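Local coordinates for protein putative creatinine amidohydrolase (Bacteroides fragilis, PDB 3LUB) that binds two zinc ions and, as a member of the creatininase superfamily, probably hydrolyses carbon-nitrogen bonds of linear amides, at residues 23-28 with 66-71; 53-58 with 242-247; 105-110 with 136-141. One frame throughout, in Å; residues are numbered along the deposited sequence.

Interaction 1 (23-28 with 66-71); sequences VIILPW and CMVMPP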
# COMPACT_ATOMS: atom_id res chain seq x y z
N VAL F 23 -19.54 -3.01 25.43
CA VAL F 23 -18.22 -2.44 25.07
C VAL F 23 -17.22 -3.53 24.80
O VAL F 23 -17.28 -4.55 25.45
CB VAL F 23 -17.71 -1.50 26.17
CG1 VAL F 23 -16.47 -0.74 25.72
CG2 VAL F 23 -18.84 -0.55 26.61
N ILE F 24 -16.33 -3.33 23.82
CA ILE F 24 -15.21 -4.26 23.54
C ILE F 24 -13.93 -3.59 24.01
O ILE F 24 -13.71 -2.40 23.82
CB ILE F 24 -15.08 -4.61 22.00
CG1 ILE F 24 -16.45 -4.99 21.37
CG2 ILE F 24 -13.97 -5.64 21.74
CD1 ILE F 24 -17.25 -6.02 22.12
N ILE F 25 -13.07 -4.36 24.65
CA ILE F 25 -11.78 -3.84 25.13
C ILE F 25 -10.70 -4.58 24.40
O ILE F 25 -10.68 -5.80 24.42
CB ILE F 25 -11.56 -4.03 26.65
CG1 ILE F 25 -12.87 -3.83 27.46
CG2 ILE F 25 -10.50 -3.14 27.07
CD1 ILE F 25 -13.52 -2.57 27.25
N LEU F 26 -9.82 -3.85 23.72
CA LEU F 26 -8.69 -4.43 23.04
C LEU F 26 -7.40 -4.10 23.78
O LEU F 26 -6.91 -2.97 23.70
CB LEU F 26 -8.64 -3.92 21.59
CG LEU F 26 -7.57 -4.46 20.64
CD1 LEU F 26 -7.76 -5.97 20.47
CD2 LEU F 26 -7.65 -3.71 19.29
N PRO F 27 -6.84 -5.08 24.53
CA PRO F 27 -5.53 -4.84 25.09
C PRO F 27 -4.46 -4.89 23.96
O PRO F 27 -4.51 -5.75 23.07
CB PRO F 27 -5.36 -5.97 26.13
CG PRO F 27 -6.69 -6.66 26.21
CD PRO F 27 -7.36 -6.40 24.89
N TRP F 28 -3.54 -3.93 23.98
CA TRP F 28 -2.53 -3.85 22.95
C TRP F 28 -1.20 -3.63 23.62
O TRP F 28 -0.98 -2.61 24.34
CB TRP F 28 -2.88 -2.73 21.97
CG TRP F 28 -2.19 -2.84 20.68
CD1 TRP F 28 -0.86 -3.06 20.48
CD2 TRP F 28 -2.79 -2.76 19.39
NE1 TRP F 28 -0.59 -3.09 19.15
CE2 TRP F 28 -1.74 -2.90 18.45
CE3 TRP F 28 -4.09 -2.53 18.93
CZ2 TRP F 28 -1.95 -2.85 17.06
CZ3 TRP F 28 -4.31 -2.48 17.58
CH2 TRP F 28 -3.24 -2.64 16.65
N CYS F 66 -18.81 -6.27 29.10
CA CYS F 66 -17.76 -5.97 28.15
C CYS F 66 -16.98 -7.24 27.80
O CYS F 66 -16.88 -8.18 28.61
CB CYS F 66 -16.83 -4.92 28.74
SG CYS F 66 -17.73 -3.42 29.33
N MSE F 67 -16.47 -7.29 26.59
CA MSE F 67 -15.59 -8.39 26.21
C MSE F 67 -14.17 -7.89 26.13
O MSE F 67 -13.89 -6.96 25.38
CB MSE F 67 -15.98 -8.94 24.84
CG MSE F 67 -15.19 -10.18 24.40
SE MSE F 67 -15.04 -11.59 25.76
CE MSE F 67 -16.45 -12.84 25.19
N VAL F 68 -13.26 -8.58 26.81
CA VAL F 68 -11.84 -8.34 26.63
C VAL F 68 -11.25 -9.28 25.59
O VAL F 68 -11.24 -10.51 25.76
CB VAL F 68 -11.08 -8.44 27.95
CG1 VAL F 68 -9.56 -8.07 27.74
CG2 VAL F 68 -11.72 -7.55 28.98
N MSE F 69 -10.79 -8.69 24.49
CA MSE F 69 -10.22 -9.42 23.40
C MSE F 69 -8.77 -9.94 23.72
O MSE F 69 -8.15 -9.55 24.71
CB MSE F 69 -10.20 -8.54 22.15
CG MSE F 69 -11.54 -8.02 21.69
SE MSE F 69 -12.75 -9.39 21.04
CE MSE F 69 -11.68 -10.03 19.36
N PRO F 70 -8.28 -10.88 22.89
CA PRO F 70 -6.89 -11.28 23.10
C PRO F 70 -5.93 -10.11 22.91
O PRO F 70 -6.09 -9.30 22.00
CB PRO F 70 -6.69 -12.37 22.04
CG PRO F 70 -8.06 -12.87 21.76
CD PRO F 70 -8.90 -11.64 21.79
N PRO F 71 -4.93 -10.00 23.78
CA PRO F 71 -3.96 -8.90 23.58
C PRO F 71 -3.18 -8.92 22.24
O PRO F 71 -2.82 -9.97 21.74
CB PRO F 71 -3.04 -9.01 24.78
CG PRO F 71 -3.43 -10.18 25.53
CD PRO F 71 -4.62 -10.82 24.95
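Cys-66 lies against Val-23 in a parallel strand pair, the two ends of a beta-alpha-beta unit in which helix 42-62 carries the chain from one strand to the other. SG of Cys-66 approaches CB of Val-23 to 3.7 Å, on the side of the sheet that also holds Ile-25 and Val-68. Met-67, a selenomethionine, follows with both of its backbone polar groups engaged: its N donates to Val-23 O, and its O accepts a 2.8 Å bond from Ile-25 N. Its side chain turns to the other face, bends at chi2 and chi3 away from strand 23-28, and packs with Ile-24 on Phe-86 of a second subunit. At Val-68 the two methyls divide the work. CG1, anti to the backbone N (chi1 -176°), reaches CG of Pro-27 at 3.5 Å, whereas CG2 meets CG1 of Ile-25 more loosely, and helix 42-62 covers this face through His-48 and Val-52. The N of selenomethionine Met-69 makes the last backbone hydrogen bond between the two segments, 2.9 Å to Ile-25 O; Pro-27 then has no N-H to give, but it pairs again with Val-72. The ring of Pro-27 lays its CD against Met-69 O, while the side chain of Met-69 crosses that of Ile-24, its CG only 3.4 Å from CG2, tighter than usual van der Waals contact. Past Pro-70, the chain is still close enough for CA of Pro-71 to make a C-H...O contact of 3.2 Å with Pro-27 O. CB of Pro-71 stands 4.1 Å from CB of the Pro-27 ring.

Interaction 2 (53-58 with 242-247); sequences EAAELA and GLFEEM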
# COMPACT_ATOMS: atom_id res chain seq x y z
N GLU F 53 -10.39 -7.41 35.09
CA GLU F 53 -10.82 -6.98 36.42
C GLU F 53 -11.85 -5.84 36.34
O GLU F 53 -12.80 -5.85 37.05
CB GLU F 53 -9.64 -6.52 37.25
CG GLU F 53 -9.17 -7.45 38.34
CD GLU F 53 -8.52 -6.69 39.50
OE1 GLU F 53 -9.29 -6.19 40.36
OE2 GLU F 53 -7.27 -6.56 39.55
N ALA F 54 -11.63 -4.86 35.47
CA ALA F 54 -12.57 -3.74 35.34
C ALA F 54 -13.87 -4.19 34.69
O ALA F 54 -14.94 -3.67 35.04
CB ALA F 54 -11.95 -2.58 34.57
N ALA F 55 -13.79 -5.12 33.74
CA ALA F 55 -14.98 -5.71 33.11
C ALA F 55 -15.85 -6.44 34.15
O ALA F 55 -17.08 -6.32 34.16
CB ALA F 55 -14.57 -6.71 31.92
N GLU F 56 -15.19 -7.19 35.02
CA GLU F 56 -15.86 -7.91 36.08
C GLU F 56 -16.54 -6.93 37.05
O GLU F 56 -17.68 -7.14 37.48
CB GLU F 56 -14.86 -8.79 36.83
CG GLU F 56 -14.46 -10.05 36.08
CD GLU F 56 -13.34 -10.85 36.77
OE1 GLU F 56 -12.52 -10.25 37.53
OE2 GLU F 56 -13.26 -12.07 36.53
N LEU F 57 -15.83 -5.85 37.39
CA LEU F 57 -16.43 -4.82 38.25
C LEU F 57 -17.62 -4.14 37.61
O LEU F 57 -18.64 -3.97 38.28
CB LEU F 57 -15.40 -3.78 38.65
CG LEU F 57 -15.84 -2.76 39.70
CD1 LEU F 57 -16.16 -3.48 41.00
CD2 LEU F 57 -14.72 -1.74 39.84
N ALA F 58 -17.52 -3.74 36.33
CA ALA F 58 -18.64 -3.09 35.67
C ALA F 58 -19.84 -4.01 35.59
O ALA F 58 -20.98 -3.56 35.69
CB ALA F 58 -18.26 -2.62 34.25
N GLY F 242 -15.76 2.55 35.49
CA GLY F 242 -16.59 3.72 35.27
C GLY F 242 -16.69 4.19 33.80
O GLY F 242 -17.78 4.53 33.32
N LEU F 243 -15.56 4.19 33.11
CA LEU F 243 -15.53 4.50 31.69
C LEU F 243 -16.28 3.48 30.86
O LEU F 243 -17.02 3.85 29.94
CB LEU F 243 -14.08 4.59 31.19
CG LEU F 243 -13.85 4.65 29.67
CD1 LEU F 243 -14.20 5.98 29.15
CD2 LEU F 243 -12.38 4.33 29.34
N PHE F 244 -16.09 2.20 31.17
CA PHE F 244 -16.88 1.15 30.48
C PHE F 244 -18.38 1.42 30.66
O PHE F 244 -19.13 1.37 29.71
CB PHE F 244 -16.59 -0.28 31.00
CG PHE F 244 -15.15 -0.74 30.88
CD1 PHE F 244 -14.17 0.03 30.26
CD2 PHE F 244 -14.80 -1.98 31.36
CE1 PHE F 244 -12.87 -0.42 30.18
CE2 PHE F 244 -13.50 -2.44 31.26
CZ PHE F 244 -12.53 -1.66 30.68
N GLU F 245 -18.81 1.69 31.88
CA GLU F 245 -20.26 1.90 32.14
C GLU F 245 -20.82 3.09 31.38
O GLU F 245 -21.88 3.00 30.78
CB GLU F 245 -20.55 2.10 33.63
CG GLU F 245 -20.43 0.83 34.49
CD GLU F 245 -19.96 1.12 35.92
OE1 GLU F 245 -19.71 2.32 36.21
OE2 GLU F 245 -19.84 0.17 36.75
N GLU F 246 -20.12 4.22 31.43
CA GLU F 246 -20.57 5.44 30.74
C GLU F 246 -20.51 5.30 29.23
O GLU F 246 -21.38 5.81 28.54
CB GLU F 246 -19.74 6.63 31.15
CG GLU F 246 -19.82 6.98 32.61
CD GLU F 246 -18.61 7.80 33.05
OE1 GLU F 246 -17.66 7.94 32.24
OE2 GLU F 246 -18.59 8.30 34.21
N MSE F 247 -19.51 4.61 28.70
CA MSE F 247 -19.50 4.29 27.27
C MSE F 247 -20.71 3.49 26.85
O MSE F 247 -21.30 3.77 25.80
CB MSE F 247 -18.23 3.53 26.86
CG MSE F 247 -17.00 4.42 26.78
SE MSE F 247 -15.41 3.38 26.31
CE MSE F 247 -15.84 3.08 24.38
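Phe-244 meets the alanine-lined side of helix 42-62 with one corner of its ring. CE2 lies 3.7 Å from CB of Ala-54, which approaches obliquely, with CZ only slightly farther from the same methyl. The backbone N of Ala-55 sits near the ring plane and 3.7 Å from CE2, so an edge of the ring is turned to the main chain at this residue. One turn later, CB of Ala-58 rests 4.3 Å from CB of Phe-244. It also touches the chain of Glu-245, whose OE2 reaches to 3.6 Å from CA of Ala-58. No hydrogen bond joins the two segments: the small side chain of Ala-54 meets the ring, and that of Ala-58 meets the base of the phenylalanine side chain.

What sets these groups in place comes next. In Phe-244, CG stands anti to the carbonyl carbon (chi1 -60°), which sends the ring across the gap toward 53-58. Glu-245 leaves its helix beside the contact, and a bend at chi2 (148°) brings its carboxylate back past Ala-58. There OE2 is claimed by a salt bridge to Arg-61, with a weak hydrogen bond from Ser-62, both at the C-terminal end of helix 42-62. A bound calcium ion lies about 6 Å from this side chain, too far for direct coordination. The acid is buried, and the arginine, perhaps with the calcium ion, would be expected to stabilise its negative charge.

The axes of segments 53-58 and 242-247 approach to 9.2 Å and cross at -56°, away from the zinc site. Helices 42-62 and 226-249 lean together over the parallel sheet: Phe-244 also packs on Ile-25 and Leu-115 of strands 23-28 and 113-118, Met-247 reaches Val-23, and Ala-54 touches Leu-240 of helix 226-249.

Interaction 3 (105-110 with 136-141); sequences SLHVQG and YPDFLI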
# COMPACT_ATOMS: atom_id res chain seq x y z
N SER F 105 -14.42 -6.39 11.37
CA SER F 105 -15.09 -7.58 11.92
C SER F 105 -16.09 -7.24 13.01
O SER F 105 -17.26 -7.58 12.91
CB SER F 105 -14.06 -8.58 12.43
OG SER F 105 -13.42 -9.20 11.34
N LEU F 106 -15.64 -6.52 14.03
CA LEU F 106 -16.55 -6.10 15.12
C LEU F 106 -17.76 -5.29 14.61
O LEU F 106 -18.87 -5.41 15.10
CB LEU F 106 -15.80 -5.29 16.17
CG LEU F 106 -14.64 -5.92 16.95
CD1 LEU F 106 -14.04 -4.88 17.84
CD2 LEU F 106 -15.06 -7.11 17.77
N HIS F 107 -17.55 -4.46 13.60
CA HIS F 107 -18.65 -3.69 13.03
C HIS F 107 -19.68 -4.59 12.34
O HIS F 107 -20.88 -4.39 12.50
CB HIS F 107 -18.12 -2.63 12.05
CG HIS F 107 -19.15 -1.61 11.66
ND1 HIS F 107 -20.07 -1.84 10.67
CD2 HIS F 107 -19.42 -0.39 12.16
CE1 HIS F 107 -20.86 -0.79 10.56
NE2 HIS F 107 -20.49 0.10 11.46
N VAL F 108 -19.23 -5.56 11.56
CA VAL F 108 -20.13 -6.52 10.92
C VAL F 108 -20.95 -7.26 11.99
O VAL F 108 -22.13 -7.60 11.77
CB VAL F 108 -19.33 -7.55 10.08
CG1 VAL F 108 -20.12 -8.84 9.84
CG2 VAL F 108 -18.90 -6.92 8.78
N GLN F 109 -20.33 -7.51 13.13
CA GLN F 109 -20.97 -8.25 14.23
C GLN F 109 -22.01 -7.45 15.01
O GLN F 109 -22.69 -8.02 15.84
CB GLN F 109 -19.92 -8.81 15.20
CG GLN F 109 -19.00 -9.83 14.54
CD GLN F 109 -17.68 -9.99 15.25
OE1 GLN F 109 -17.51 -9.59 16.40
NE2 GLN F 109 -16.73 -10.59 14.57
N GLY F 110 -22.07 -6.13 14.78
CA GLY F 110 -23.05 -5.23 15.42
C GLY F 110 -22.50 -4.35 16.52
O GLY F 110 -23.23 -3.52 17.09
N TYR F 136 -15.86 4.56 9.54
CA TYR F 136 -16.91 3.97 10.36
C TYR F 136 -17.43 5.04 11.33
O TYR F 136 -17.08 5.00 12.54
CB TYR F 136 -16.36 2.78 11.19
CG TYR F 136 -15.81 1.62 10.36
CD1 TYR F 136 -16.62 0.58 9.92
CD2 TYR F 136 -14.47 1.58 10.03
CE1 TYR F 136 -16.11 -0.45 9.15
CE2 TYR F 136 -13.94 0.56 9.26
CZ TYR F 136 -14.75 -0.45 8.84
OH TYR F 136 -14.19 -1.45 8.12
N PRO F 137 -18.21 6.01 10.81
CA PRO F 137 -18.70 7.13 11.64
C PRO F 137 -19.66 6.76 12.81
O PRO F 137 -19.83 7.54 13.73
CB PRO F 137 -19.35 8.07 10.63
CG PRO F 137 -19.59 7.28 9.43
CD PRO F 137 -18.67 6.11 9.42
N ASP F 138 -20.21 5.56 12.80
CA ASP F 138 -21.06 5.05 13.87
C ASP F 138 -20.32 4.19 14.93
O ASP F 138 -20.96 3.65 15.85
CB ASP F 138 -22.26 4.27 13.27
CG ASP F 138 -21.85 3.10 12.33
OD1 ASP F 138 -20.64 2.94 11.95
OD2 ASP F 138 -22.77 2.36 11.92
N PHE F 139 -18.99 4.09 14.83
CA PHE F 139 -18.18 3.19 15.66
C PHE F 139 -17.27 4.03 16.55
O PHE F 139 -16.41 4.72 16.07
CB PHE F 139 -17.40 2.23 14.77
CG PHE F 139 -16.87 1.01 15.47
CD1 PHE F 139 -15.80 1.09 16.33
CD2 PHE F 139 -17.42 -0.24 15.24
CE1 PHE F 139 -15.33 -0.05 16.97
CE2 PHE F 139 -16.94 -1.37 15.87
CZ PHE F 139 -15.91 -1.28 16.74
N LEU F 140 -17.49 4.00 17.85
CA LEU F 140 -16.71 4.78 18.80
C LEU F 140 -15.46 4.01 19.21
O LEU F 140 -15.57 2.92 19.73
CB LEU F 140 -17.57 5.04 20.02
CG LEU F 140 -16.98 5.90 21.13
CD1 LEU F 140 -16.63 7.28 20.61
CD2 LEU F 140 -17.95 5.98 22.32
N ILE F 141 -14.28 4.60 18.99
CA ILE F 141 -13.01 4.02 19.43
C ILE F 141 -12.29 5.01 20.36
O ILE F 141 -11.94 6.11 19.93
CB ILE F 141 -12.08 3.69 18.24
CG1 ILE F 141 -12.82 2.91 17.15
CG2 ILE F 141 -10.83 2.91 18.70
CD1 ILE F 141 -11.93 2.55 15.99
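His-107 projects from the last turn of helix 92-108 into a pocket between Tyr-136, Asp-138 and Phe-139, and one side of that pocket is much more enclosed than the other. On the buried side, the side chains of Phe-139 and His-107 run antiparallel, ring edge beside ring edge: CD2 of the phenylalanine is 3.7 Å from CD2 of the imidazole, each near the plane of the other ring. The far end of the same phenyl ring brings CZ to 4.1 Å from CB of Leu-106. Leu-114 of strand 113-118 lies against Phe-139 as well. Tyr-136 comes over a face of the imidazole, with its CD1 3.6 Å above the plane but offset toward the rim. The two ring planes stand 50° apart.

The setting is the alpha/beta layering of the domain, where helix 92-108 packs on one face of the parallel sheet and the turn 136-139 leads from helix 126-135 into strand 140-145, outermost in this chain. That turn is a type I beta turn, with Phe-139 N bonded back to Tyr-136 O. Across from it helix 92-108 ends in a Schellman motif at Gly-110, whose phi is positive.

Toward solvent the contact thins to a polar pair. NE2 of His-107 donates to OD1 of exposed Asp-138 over 2.9 Å, on the syn side but 29° out of the carboxylate plane, and the N-H...O angle is 146°. A second, weak bond runs from NE2 to OD2 of the same aspartate at 3.2 Å. His-107 holds CG anti to its own N, which carries the imidazole out from the helix toward this carboxylate. Arg-112 lies near as a long, weak ion-pair partner of Asp-138 OD2, and it also donates to His-107 O.

Overall arrangement
The three contacts adjoin around one parallel sheet. Interaction 1 joins two of its strands, and interaction 2 packs against the face holding Ile-25: CD1 of Ile-25 is 3.7 Å from CZ of Phe-244. Helix 92-108, from interaction 3, lies on the other face, where CG2 of Ile-24 comes within 4.0 Å of CD1 of Leu-106. Interactions 2 and 3 meet where CE of Met-247 touches CD2 of Leu-140. Interaction 1 approaches the zinc site, the side chain of Pro-71 being about 12 Å from a bound zinc ion and about 8 Å from that of Asp-43, a ligand of both zincs; the Glu-245 side chain of interaction 2 is about 6 Å from a bound calcium ion.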